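PDB 5EYN: fructokinase from Vibrio cholerae serotype O1, which catalyses the ATP-dependent phosphorylation of fructose, as a member of the PfkB family of carbohydrate kinases. Local coordinates for residues A48-S58 and A308-L318; K254-A264 and G299-A308. One frame throughout, in Å; residues are numbered along the deposited sequence.

Contact 1: residues A48-S58 and A308-L318. With FRU (beta-D-fructofuranose), chain B.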
loop_
_atom_site.group_PDB
_atom_site.type_symbol
_atom_site.label_atom_id
_atom_site.label_comp_id
_atom_site.label_asym_id
_atom_site.label_seq_id
_atom_site.Cartn_x
_atom_site.Cartn_y
_atom_site.Cartn_z
ATOM N N ALA A 48 -2.737 15.579 -8.868
ATOM C CA ALA A 48 -3.680 14.913 -9.774
ATOM C C ALA A 48 -5.093 15.459 -9.566
ATOM O O ALA A 48 -5.833 15.708 -10.523
ATOM C CB ALA A 48 -3.640 13.410 -9.561
ATOM N N ASN A 49 -5.449 15.671 -8.304
ATOM C CA ASN A 49 -6.740 16.245 -7.953
ATOM C C ASN A 49 -6.890 17.611 -8.575
ATOM O O ASN A 49 -7.937 17.941 -9.146
ATOM C CB ASN A 49 -6.863 16.368 -6.431
ATOM C CG ASN A 49 -6.851 15.033 -5.718
ATOM O OD1 ASN A 49 -7.181 13.998 -6.286
ATOM N ND2 ASN A 49 -6.495 15.065 -4.445
ATOM N N VAL A 50 -5.855 18.442 -8.473
ATOM C CA VAL A 50 -5.904 19.767 -9.072
ATOM C C VAL A 50 -6.065 19.686 -10.593
ATOM O O VAL A 50 -6.848 20.438 -11.201
ATOM C CB VAL A 50 -4.662 20.595 -8.696
ATOM C CG1 VAL A 50 -4.708 21.937 -9.387
ATOM C CG2 VAL A 50 -4.590 20.797 -7.180
ATOM N N ALA A 51 -5.314 18.780 -11.207
ATOM C CA ALA A 51 -5.381 18.608 -12.651
ATOM C C ALA A 51 -6.806 18.286 -13.073
ATOM O O ALA A 51 -7.326 18.853 -14.027
ATOM C CB ALA A 51 -4.440 17.508 -13.113
ATOM N N VAL A 52 -7.439 17.353 -12.372
ATOM C CA VAL A 52 -8.773 16.929 -12.726
ATOM C C VAL A 52 -9.755 18.067 -12.447
ATOM O O VAL A 52 -10.686 18.268 -13.220
ATOM C CB VAL A 52 -9.138 15.646 -11.980
ATOM C CG1 VAL A 52 -10.607 15.301 -12.143
ATOM C CG2 VAL A 52 -8.288 14.487 -12.494
ATOM N N ALA A 53 -9.561 18.814 -11.361
ATOM C CA ALA A 53 -10.460 19.916 -11.055
ATOM C C ALA A 53 -10.457 20.913 -12.193
ATOM O O ALA A 53 -11.509 21.407 -12.598
ATOM C CB ALA A 53 -10.059 20.604 -9.792
ATOM N N ILE A 54 -9.267 21.243 -12.688
ATOM C CA ILE A 54 -9.144 22.188 -13.789
ATOM C C ILE A 54 -9.829 21.650 -15.048
ATOM O O ILE A 54 -10.587 22.358 -15.711
ATOM C CB ILE A 54 -7.666 22.508 -14.049
ATOM C CG1 ILE A 54 -7.115 23.327 -12.883
ATOM C CG2 ILE A 54 -7.517 23.262 -15.343
ATOM C CD1 ILE A 54 -5.598 23.446 -12.867
ATOM N N ALA A 55 -9.561 20.394 -15.376
ATOM C CA ALA A 55 -10.150 19.770 -16.552
ATOM C C ALA A 55 -11.681 19.732 -16.480
ATOM O O ALA A 55 -12.364 19.990 -17.469
ATOM C CB ALA A 55 -9.579 18.377 -16.752
ATOM N N ARG A 56 -12.218 19.465 -15.298
ATOM C CA ARG A 56 -13.666 19.386 -15.141
ATOM C C ARG A 56 -14.318 20.723 -15.400
ATOM O O ARG A 56 -15.471 20.772 -15.808
ATOM C CB ARG A 56 -14.028 18.911 -13.747
ATOM C CG ARG A 56 -13.686 17.465 -13.521
ATOM C CD ARG A 56 -14.824 16.712 -12.968
ATOM N NE ARG A 56 -14.494 15.307 -12.775
ATOM C CZ ARG A 56 -14.932 14.574 -11.770
ATOM N NH1 ARG A 56 -15.714 15.112 -10.856
ATOM N NH2 ARG A 56 -14.586 13.306 -11.686
ATOM N N LEU A 57 -13.592 21.804 -15.161
ATOM C CA LEU A 57 -14.079 23.155 -15.409
ATOM C C LEU A 57 -13.801 23.588 -16.848
ATOM O O LEU A 57 -14.031 24.735 -17.183
ATOM C CB LEU A 57 -13.439 24.136 -14.417
ATOM C CG LEU A 57 -13.841 23.977 -12.946
ATOM C CD1 LEU A 57 -12.903 24.798 -12.062
ATOM C CD2 LEU A 57 -15.285 24.380 -12.732
ATOM N N SER A 58 -13.350 22.654 -17.684
ATOM C CA SER A 58 -13.090 22.882 -19.113
ATOM C C SER A 58 -11.734 23.564 -19.359
ATOM O O SER A 58 -11.489 24.099 -20.435
ATOM C CB SER A 58 -14.235 23.665 -19.777
ATOM O OG SER A 58 -13.972 25.052 -19.749
ATOM N N ALA A 308 -11.375 12.429 -3.328
ATOM C CA ALA A 308 -10.945 13.785 -3.658
ATOM C C ALA A 308 -11.511 14.273 -4.981
ATOM O O ALA A 308 -11.781 15.453 -5.131
ATOM C CB ALA A 308 -9.429 13.858 -3.697
ATOM N N MET A 309 -11.663 13.374 -5.941
ATOM C CA MET A 309 -12.025 13.804 -7.281
ATOM C C MET A 309 -13.510 13.687 -7.578
ATOM O O MET A 309 -14.001 14.243 -8.546
ATOM C CB MET A 309 -11.298 12.977 -8.331
ATOM C CG MET A 309 -9.812 13.134 -8.306
ATOM S SD MET A 309 -9.057 12.155 -9.606
ATOM C CE MET A 309 -7.326 12.536 -9.342
ATOM N N THR A 310 -14.227 12.922 -6.764
ATOM C CA THR A 310 -15.559 12.465 -7.163
ATOM C C THR A 310 -16.506 13.612 -7.477
ATOM O O THR A 310 -17.221 13.566 -8.485
ATOM C CB THR A 310 -16.134 11.592 -6.067
ATOM O OG1 THR A 310 -15.153 10.599 -5.725
ATOM C CG2 THR A 310 -17.397 10.918 -6.554
ATOM N N ALA A 311 -16.525 14.622 -6.617
ATOM C CA ALA A 311 -17.483 15.716 -6.737
ATOM C C ALA A 311 -16.858 17.012 -7.237
ATOM O O ALA A 311 -17.443 18.081 -7.119
ATOM C CB ALA A 311 -18.197 15.925 -5.397
ATOM N N LEU A 312 -15.659 16.925 -7.807
ATOM C CA LEU A 312 -15.070 18.102 -8.442
ATOM C C LEU A 312 -16.053 18.608 -9.504
ATOM O O LEU A 312 -16.423 17.862 -10.410
ATOM C CB LEU A 312 -13.715 17.766 -9.057
ATOM C CG LEU A 312 -12.622 17.420 -8.050
ATOM C CD1 LEU A 312 -11.382 16.940 -8.777
ATOM C CD2 LEU A 312 -12.305 18.638 -7.204
ATOM N N PRO A 313 -16.470 19.880 -9.402
ATOM C CA PRO A 313 -17.622 20.300 -10.211
ATOM C C PRO A 313 -17.271 20.694 -11.631
ATOM O O PRO A 313 -16.147 21.113 -11.942
ATOM C CB PRO A 313 -18.154 21.516 -9.445
ATOM C CG PRO A 313 -16.943 22.098 -8.786
ATOM C CD PRO A 313 -16.135 20.882 -8.376
ATOM N N ASN A 314 -18.246 20.573 -12.515
ATOM C CA ASN A 314 -18.186 21.254 -13.800
ATOM C C ASN A 314 -18.775 22.646 -13.657
ATOM O O ASN A 314 -19.271 23.029 -12.595
ATOM C CB ASN A 314 -18.880 20.442 -14.913
ATOM C CG ASN A 314 -20.322 20.078 -14.603
ATOM O OD1 ASN A 314 -21.032 20.764 -13.864
ATOM N ND2 ASN A 314 -20.765 18.980 -15.197
ATOM N N GLN A 315 -18.733 23.421 -14.727
ATOM C CA GLN A 315 -19.219 24.781 -14.656
ATOM C C GLN A 315 -20.721 24.858 -14.371
ATOM O O GLN A 315 -21.145 25.719 -13.615
ATOM C CB GLN A 315 -18.886 25.537 -15.925
ATOM C CG GLN A 315 -17.416 25.901 -16.019
ATOM C CD GLN A 315 -17.126 26.889 -17.113
ATOM O OE1 GLN A 315 -17.998 27.642 -17.539
ATOM N NE2 GLN A 315 -15.887 26.909 -17.570
ATOM N N ALA A 316 -21.523 23.959 -14.945
ATOM C CA ALA A 316 -22.960 24.001 -14.701
ATOM C C ALA A 316 -23.252 23.836 -13.220
ATOM O O ALA A 316 -24.069 24.558 -12.659
ATOM C CB ALA A 316 -23.696 22.934 -15.515
ATOM N N ALA A 317 -22.565 22.903 -12.569
ATOM C CA ALA A 317 -22.786 22.673 -11.145
ATOM C C ALA A 317 -22.289 23.851 -10.336
ATOM O O ALA A 317 -22.918 24.264 -9.365
ATOM C CB ALA A 317 -22.091 21.385 -10.689
ATOM N N LEU A 318 -21.113 24.366 -10.692
ATOM C CA LEU A 318 -20.529 25.455 -9.926
ATOM C C LEU A 318 -21.365 26.725 -10.022
ATOM O O LEU A 318 -21.661 27.360 -9.016
ATOM C CB LEU A 318 -19.101 25.731 -10.375
ATOM C CG LEU A 318 -18.391 26.861 -9.622
ATOM C CD1 LEU A 318 -18.218 26.533 -8.159
ATOM C CD2 LEU A 318 -17.054 27.127 -10.254
HETATM C C1 FRU B . -1.323 13.369 -0.889
HETATM C C2 FRU B . -2.769 13.371 -0.412
HETATM C C3 FRU B . -3.711 12.382 -1.068
HETATM C C4 FRU B . -5.009 13.111 -1.188
HETATM C C5 FRU B . -4.554 14.524 -1.287
HETATM C C6 FRU B . -5.507 15.527 -0.685
HETATM O O1 FRU B . -1.224 13.807 -2.209
HETATM O O2 FRU B . -2.731 13.122 0.960
HETATM O O3 FRU B . -3.731 11.223 -0.291
HETATM O O4 FRU B . -5.744 12.770 -2.314
HETATM O O5 FRU B . -3.287 14.640 -0.663
HETATM O O6 FRU B . -5.012 16.839 -0.792
HETATM O O HOH W 1 -13.613 21.085 -10.660
HETATM O O HOH W 2 -17.182 22.642 -16.988
#
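Ala48 and Met309 meet methyl to methyl, CB to CE at 3.8 Å, the short alanine letting the thioether methyl come close to the helix. Met309 is extended beyond CG and passes across Asn49 at about a right angle. The Asn49 amide packs against the methyl of Ala308, yet its polar work lies beyond the segments: ND2 donates to O4 of the bound fructose at 3.2 Å and also bonds Asp266, another fructose-binding residue. One turn on, Val52 forks over two partners, CG2 against Met309 SD and CG1 against Leu312 CD1 (3.8 Å). Ala53 is small enough for the Leu312 methyls to rest on its CB, and a water joins its carbonyl to that of Pro313.

Arg56 provides the polar grip. Its chain bends at chi2 (-130°) and brings NH1 to the turn formed by Met309 to Leu312. NH1 bonds Leu312 O at 2.9 Å on a lone pair. It also bonds Thr310 O, at 3.2 Å and from above that carbonyl's plane; both oxygens lie at the guanidinium edge. A salt bridge from NH2 to Glu83 steadies the other end of the group. At the helix end, Leu57 O takes two donors, Gln315 NE2 at 2.9 Å and Ser58 OG, while Leu57 CD2 reaches Leu318 CD2. Ser58, with phi 81°, is the C-prime residue of a Schellman motif. Beside Leu57, Asn314 N-caps helix 315-322, OD1 accepting from Ala317 N.

The contact lays helix 46-56 along the turn-containing segment 308-313, and its C-terminal end against the start of helix 315-322. Helix 264-278 touches both segments through Asp266, Ala267 and Tyr274, helix 285-302 packs on Leu57 and Pro313, and strand 21-24 lies against Val50, Ala51 and Ile54.

Contact 2: residues K254-A264 and G299-A308. With NA (sodium ion), chain F; ADP (adenosine-5'-diphosphate), chain E; BEF (beryllium trifluoride ion), chain D; FRU (beta-D-fructofuranose), chain B.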
loop_
_atom_site.group_PDB
_atom_site.type_symbol
_atom_site.label_atom_id
_atom_site.label_comp_id
_atom_site.label_asym_id
_atom_site.label_seq_id
_atom_site.Cartn_x
_atom_site.Cartn_y
_atom_site.Cartn_z
ATOM N N LYS A 254 -21.007 30.082 0.609
ATOM C CA LYS A 254 -21.921 29.343 1.469
ATOM C C LYS A 254 -21.251 28.134 2.109
ATOM O O LYS A 254 -20.561 27.346 1.449
ATOM C CB LYS A 254 -23.198 28.947 0.719
ATOM C CG LYS A 254 -22.983 28.118 -0.527
ATOM C CD LYS A 254 -24.269 27.977 -1.348
ATOM C CE LYS A 254 -24.808 29.316 -1.841
ATOM N NZ LYS A 254 -26.078 29.152 -2.612
ATOM N N ALA A 255 -21.437 28.022 3.421
ATOM C CA ALA A 255 -20.903 26.906 4.182
ATOM C C ALA A 255 -21.763 25.685 3.935
ATOM O O ALA A 255 -22.981 25.787 3.791
ATOM C CB ALA A 255 -20.866 27.239 5.669
ATOM N N VAL A 256 -21.121 24.529 3.895
ATOM C CA VAL A 256 -21.810 23.267 3.721
ATOM C C VAL A 256 -21.352 22.321 4.814
ATOM O O VAL A 256 -20.358 22.551 5.514
ATOM C CB VAL A 256 -21.513 22.625 2.340
ATOM C CG1 VAL A 256 -21.949 23.553 1.215
ATOM C CG2 VAL A 256 -20.033 22.257 2.213
ATOM N N LYS A 257 -22.086 21.238 4.959
ATOM C CA LYS A 257 -21.691 20.199 5.872
ATOM C C LYS A 257 -20.965 19.153 5.055
ATOM O O LYS A 257 -21.537 18.531 4.173
ATOM C CB LYS A 257 -22.916 19.615 6.550
ATOM C CG LYS A 257 -22.584 18.667 7.682
ATOM C CD LYS A 257 -23.775 18.433 8.600
ATOM C CE LYS A 257 -24.224 19.723 9.272
ATOM N NZ LYS A 257 -23.108 20.422 9.975
ATOM N N PRO A 258 -19.673 18.985 5.314
ATOM C CA PRO A 258 -18.894 18.075 4.480
ATOM C C PRO A 258 -19.223 16.623 4.733
ATOM O O PRO A 258 -19.411 16.199 5.873
ATOM C CB PRO A 258 -17.450 18.373 4.890
ATOM C CG PRO A 258 -17.558 18.991 6.225
ATOM C CD PRO A 258 -18.822 19.755 6.231
ATOM N N ILE A 259 -19.248 15.867 3.649
ATOM C CA ILE A 259 -19.344 14.428 3.724
ATOM C C ILE A 259 -17.937 13.830 3.735
ATOM O O ILE A 259 -17.657 12.902 4.476
ATOM C CB ILE A 259 -20.192 13.907 2.559
ATOM C CG1 ILE A 259 -21.670 14.236 2.845
ATOM C CG2 ILE A 259 -19.966 12.415 2.348
ATOM C CD1 ILE A 259 -22.548 14.184 1.664
ATOM N N ASP A 260 -17.044 14.391 2.923
ATOM C CA ASP A 260 -15.634 13.981 2.905
ATOM C C ASP A 260 -14.801 15.204 2.567
ATOM O O ASP A 260 -14.947 15.790 1.488
ATOM C CB ASP A 260 -15.411 12.871 1.881
ATOM C CG ASP A 260 -13.972 12.414 1.802
ATOM O OD1 ASP A 260 -13.189 12.757 2.712
ATOM O OD2 ASP A 260 -13.627 11.702 0.835
ATOM N N THR A 261 -13.951 15.620 3.494
ATOM C CA THR A 261 -13.122 16.788 3.240
ATOM C C THR A 261 -11.876 16.467 2.425
ATOM O O THR A 261 -11.129 17.380 2.091
ATOM C CB THR A 261 -12.670 17.464 4.551
ATOM O OG1 THR A 261 -11.984 16.511 5.373
ATOM C CG2 THR A 261 -13.874 18.018 5.293
ATOM N N THR A 262 -11.624 15.193 2.128
ATOM C CA THR A 262 -10.392 14.809 1.427
ATOM C C THR A 262 -10.260 15.597 0.138
ATOM O O THR A 262 -11.142 15.545 -0.720
ATOM C CB THR A 262 -10.403 13.312 1.062
ATOM O OG1 THR A 262 -10.526 12.512 2.242
ATOM C CG2 THR A 262 -9.123 12.896 0.355
ATOM N N GLY A 263 -9.151 16.306 -0.016
ATOM C CA GLY A 263 -8.933 17.033 -1.244
ATOM C C GLY A 263 -9.741 18.313 -1.468
ATOM O O GLY A 263 -9.654 18.875 -2.556
ATOM N N ALA A 264 -10.530 18.768 -0.488
ATOM C CA ALA A 264 -11.258 20.030 -0.643
ATOM C C ALA A 264 -10.302 21.174 -0.994
ATOM O O ALA A 264 -10.593 22.055 -1.797
ATOM C CB ALA A 264 -12.028 20.376 0.618
ATOM N N GLY A 299 -14.233 24.097 -3.542
ATOM C CA GLY A 299 -13.892 23.458 -2.285
ATOM C C GLY A 299 -15.122 22.940 -1.555
ATOM O O GLY A 299 -15.101 21.851 -0.988
ATOM N N ALA A 300 -16.185 23.736 -1.536
ATOM C CA ALA A 300 -17.436 23.324 -0.885
ATOM C C ALA A 300 -18.035 22.131 -1.591
ATOM O O ALA A 300 -18.365 21.130 -0.957
ATOM C CB ALA A 300 -18.414 24.463 -0.862
ATOM N N LEU A 301 -18.176 22.219 -2.903
ATOM C CA LEU A 301 -18.800 21.129 -3.637
ATOM C C LEU A 301 -17.981 19.853 -3.587
ATOM O O LEU A 301 -18.542 18.774 -3.567
ATOM C CB LEU A 301 -19.091 21.503 -5.086
ATOM C CG LEU A 301 -20.232 22.492 -5.282
ATOM C CD1 LEU A 301 -20.239 22.982 -6.704
ATOM C CD2 LEU A 301 -21.550 21.835 -4.941
ATOM N N ALA A 302 -16.661 19.954 -3.530
ATOM C CA ALA A 302 -15.825 18.767 -3.496
ATOM C C ALA A 302 -16.108 17.890 -2.302
ATOM O O ALA A 302 -15.874 16.691 -2.348
ATOM C CB ALA A 302 -14.350 19.170 -3.486
ATOM N N THR A 303 -16.626 18.486 -1.235
ATOM C CA THR A 303 -16.842 17.745 0.003
ATOM C C THR A 303 -18.119 16.896 -0.016
ATOM O O THR A 303 -18.363 16.164 0.935
ATOM C CB THR A 303 -16.976 18.664 1.239
ATOM O OG1 THR A 303 -18.211 19.406 1.178
ATOM C CG2 THR A 303 -15.766 19.583 1.387
ATOM N N THR A 304 -18.922 16.989 -1.075
ATOM C CA THR A 304 -20.246 16.367 -1.079
ATOM C C THR A 304 -20.208 14.872 -1.366
ATOM O O THR A 304 -21.206 14.186 -1.159
ATOM C CB THR A 304 -21.156 17.049 -2.097
ATOM O OG1 THR A 304 -20.574 16.995 -3.406
ATOM C CG2 THR A 304 -21.440 18.492 -1.707
ATOM N N GLN A 305 -19.075 14.341 -1.811
ATOM C CA GLN A 305 -18.925 12.910 -2.022
ATOM C C GLN A 305 -17.530 12.445 -1.584
ATOM O O GLN A 305 -16.552 13.217 -1.596
ATOM C CB GLN A 305 -19.105 12.531 -3.482
ATOM C CG GLN A 305 -20.527 12.700 -4.000
ATOM C CD GLN A 305 -20.664 12.148 -5.397
ATOM O OE1 GLN A 305 -20.733 12.891 -6.361
ATOM N NE2 GLN A 305 -20.682 10.840 -5.507
ATOM N N LYS A 306 -17.459 11.186 -1.186
ATOM C CA LYS A 306 -16.202 10.547 -0.828
ATOM C C LYS A 306 -15.304 10.468 -2.047
ATOM O O LYS A 306 -15.723 10.205 -3.165
ATOM C CB LYS A 306 -16.463 9.144 -0.289
ATOM C CG LYS A 306 -17.021 9.134 1.118
ATOM C CD LYS A 306 -17.200 7.714 1.661
ATOM C CE LYS A 306 -17.769 7.723 3.052
ATOM N NZ LYS A 306 -17.830 6.349 3.600
ATOM N N GLY A 307 -14.018 10.703 -1.798
ATOM C CA GLY A 307 -12.985 10.696 -2.826
ATOM C C GLY A 307 -12.660 12.129 -3.178
ATOM O O GLY A 307 -13.538 12.972 -3.301
ATOM N N ALA A 308 -11.375 12.429 -3.328
ATOM C CA ALA A 308 -10.945 13.785 -3.658
ATOM C C ALA A 308 -11.511 14.273 -4.981
ATOM O O ALA A 308 -11.781 15.453 -5.131
ATOM C CB ALA A 308 -9.429 13.858 -3.697
HETATM NA NA NA F . -14.903 14.375 -2.551
HETATM P PB ADP E . -8.751 19.973 2.312
HETATM O O1B ADP E . -8.655 19.332 0.953
HETATM O O2B ADP E . -7.382 20.082 2.945
HETATM O O3B ADP E . -9.647 19.123 3.179
HETATM P PA ADP E . -9.974 22.252 3.348
HETATM O O1A ADP E . -10.902 21.267 4.037
HETATM O O2A ADP E . -8.841 22.542 4.306
HETATM O O3A ADP E . -9.384 21.424 2.139
HETATM O "O5'" ADP E . -10.687 23.644 2.998
HETATM C "C5'" ADP E . -10.381 24.340 1.841
HETATM C "C4'" ADP E . -11.526 25.097 1.209
HETATM O "O4'" ADP E . -12.624 24.235 1.010
HETATM C "C3'" ADP E . -12.028 26.275 1.965
HETATM O "O3'" ADP E . -11.261 27.411 1.705
HETATM C "C2'" ADP E . -13.395 26.406 1.428
HETATM O "O2'" ADP E . -13.433 26.981 0.177
HETATM C "C1'" ADP E . -13.776 24.988 1.272
HETATM N N9 ADP E . -14.431 24.420 2.416
HETATM C C8 ADP E . -13.919 23.573 3.327
HETATM N N7 ADP E . -14.843 23.248 4.218
HETATM C C5 ADP E . -15.978 23.875 3.906
HETATM C C6 ADP E . -17.257 23.923 4.437
HETATM N N6 ADP E . -17.595 23.191 5.616
HETATM N N1 ADP E . -18.178 24.677 3.844
HETATM C C2 ADP E . -17.927 25.389 2.731
HETATM N N3 ADP E . -16.692 25.371 2.179
HETATM C C4 ADP E . -15.730 24.631 2.746
HETATM BE BE BEF D . -6.894 18.894 1.151
HETATM F F1 BEF D . -7.709 17.765 1.811
HETATM F F2 BEF D . -6.921 18.852 -0.407
HETATM F F3 BEF D . -5.413 18.740 1.431
HETATM C C1 FRU B . -1.323 13.369 -0.889
HETATM C C2 FRU B . -2.769 13.371 -0.412
HETATM C C3 FRU B . -3.711 12.382 -1.068
HETATM C C4 FRU B . -5.009 13.111 -1.188
HETATM C C5 FRU B . -4.554 14.524 -1.287
HETATM C C6 FRU B . -5.507 15.527 -0.685
HETATM O O1 FRU B . -1.224 13.807 -2.209
HETATM O O2 FRU B . -2.731 13.122 0.960
HETATM O O3 FRU B . -3.731 11.223 -0.291
HETATM O O4 FRU B . -5.744 12.770 -2.314
HETATM O O5 FRU B . -3.287 14.640 -0.663
HETATM O O6 FRU B . -5.012 16.839 -0.792
HETATM O O HOH W 3 -20.958 18.345 1.561
HETATM O O HOH W 4 -13.954 14.770 -0.849
HETATM O O HOH W 5 -9.751 17.386 -4.946
HETATM O O HOH W 6 -14.712 15.502 -4.613
#
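The carboxylate of Asp260 is met at both oxygens. Gly307 N reaches OD2 nearly along its C-O axis, at 2.8 Å. On OD1, Thr262 N arrives from above the plane, 65° out of it, closing an Asx turn, while Thr262 OG1 uses the syn lone pair. CG lies anti to the backbone N (chi1 179°), which carries the carboxylate to the 306-307 backbone. The other flat group, the adenine of ADP, is read along one edge by backbone: Val256 N donates to N1 at 2.9 Å, and N6 donates to Val256 O. Val256 CG2 lies against the face of the ring at N1, 3.5 Å away. Ala300 CB comes in obliquely beside the N3 and C2 edge, 3.6 Å from N3, on the same side of the base.

Thr303 O accepts from Ile259 N (2.9 Å) and Asp260 N (3.0 Å), which approach from opposite faces of its plane. Thr303 CB packs on Pro258 CB. Gly263 suits a type II turn, its positive phi being easy without a side chain; its N donates to F1 of the beryllium trifluoride ion at 2.7 Å.

Sodium is bound by Ala302 O, Gln305 O, Gly307 O and two waters, one of which donates to Asp260 O and Thr262 O. Cation and turn are therefore coupled, consistent with the monovalent-cation site of ribokinase relatives, where the ion probably helps shape the anion hole.

From the N terminus, the chain first runs through helix 46-56, nearly all of which belongs to contact 1, with 249 residues between its two segments. Contact 2 closes a much shorter loop inside that span: 34 residues, mostly helices 264-278 and 285-302, separate 254-264 from 299-308. It is therefore nested within contact 1, and the two share Ala308, where one segment hands over to the other. They also touch directly, Ala311 CB lying 3.4 Å from Leu301 O. Both contacts reach the fructose, contact 1 through Asn49 and contact 2 through Gly263. Together they tie the end of helix 285-302 and the following chain to helix 46-56 and to the nucleotide-binding loop 254-264.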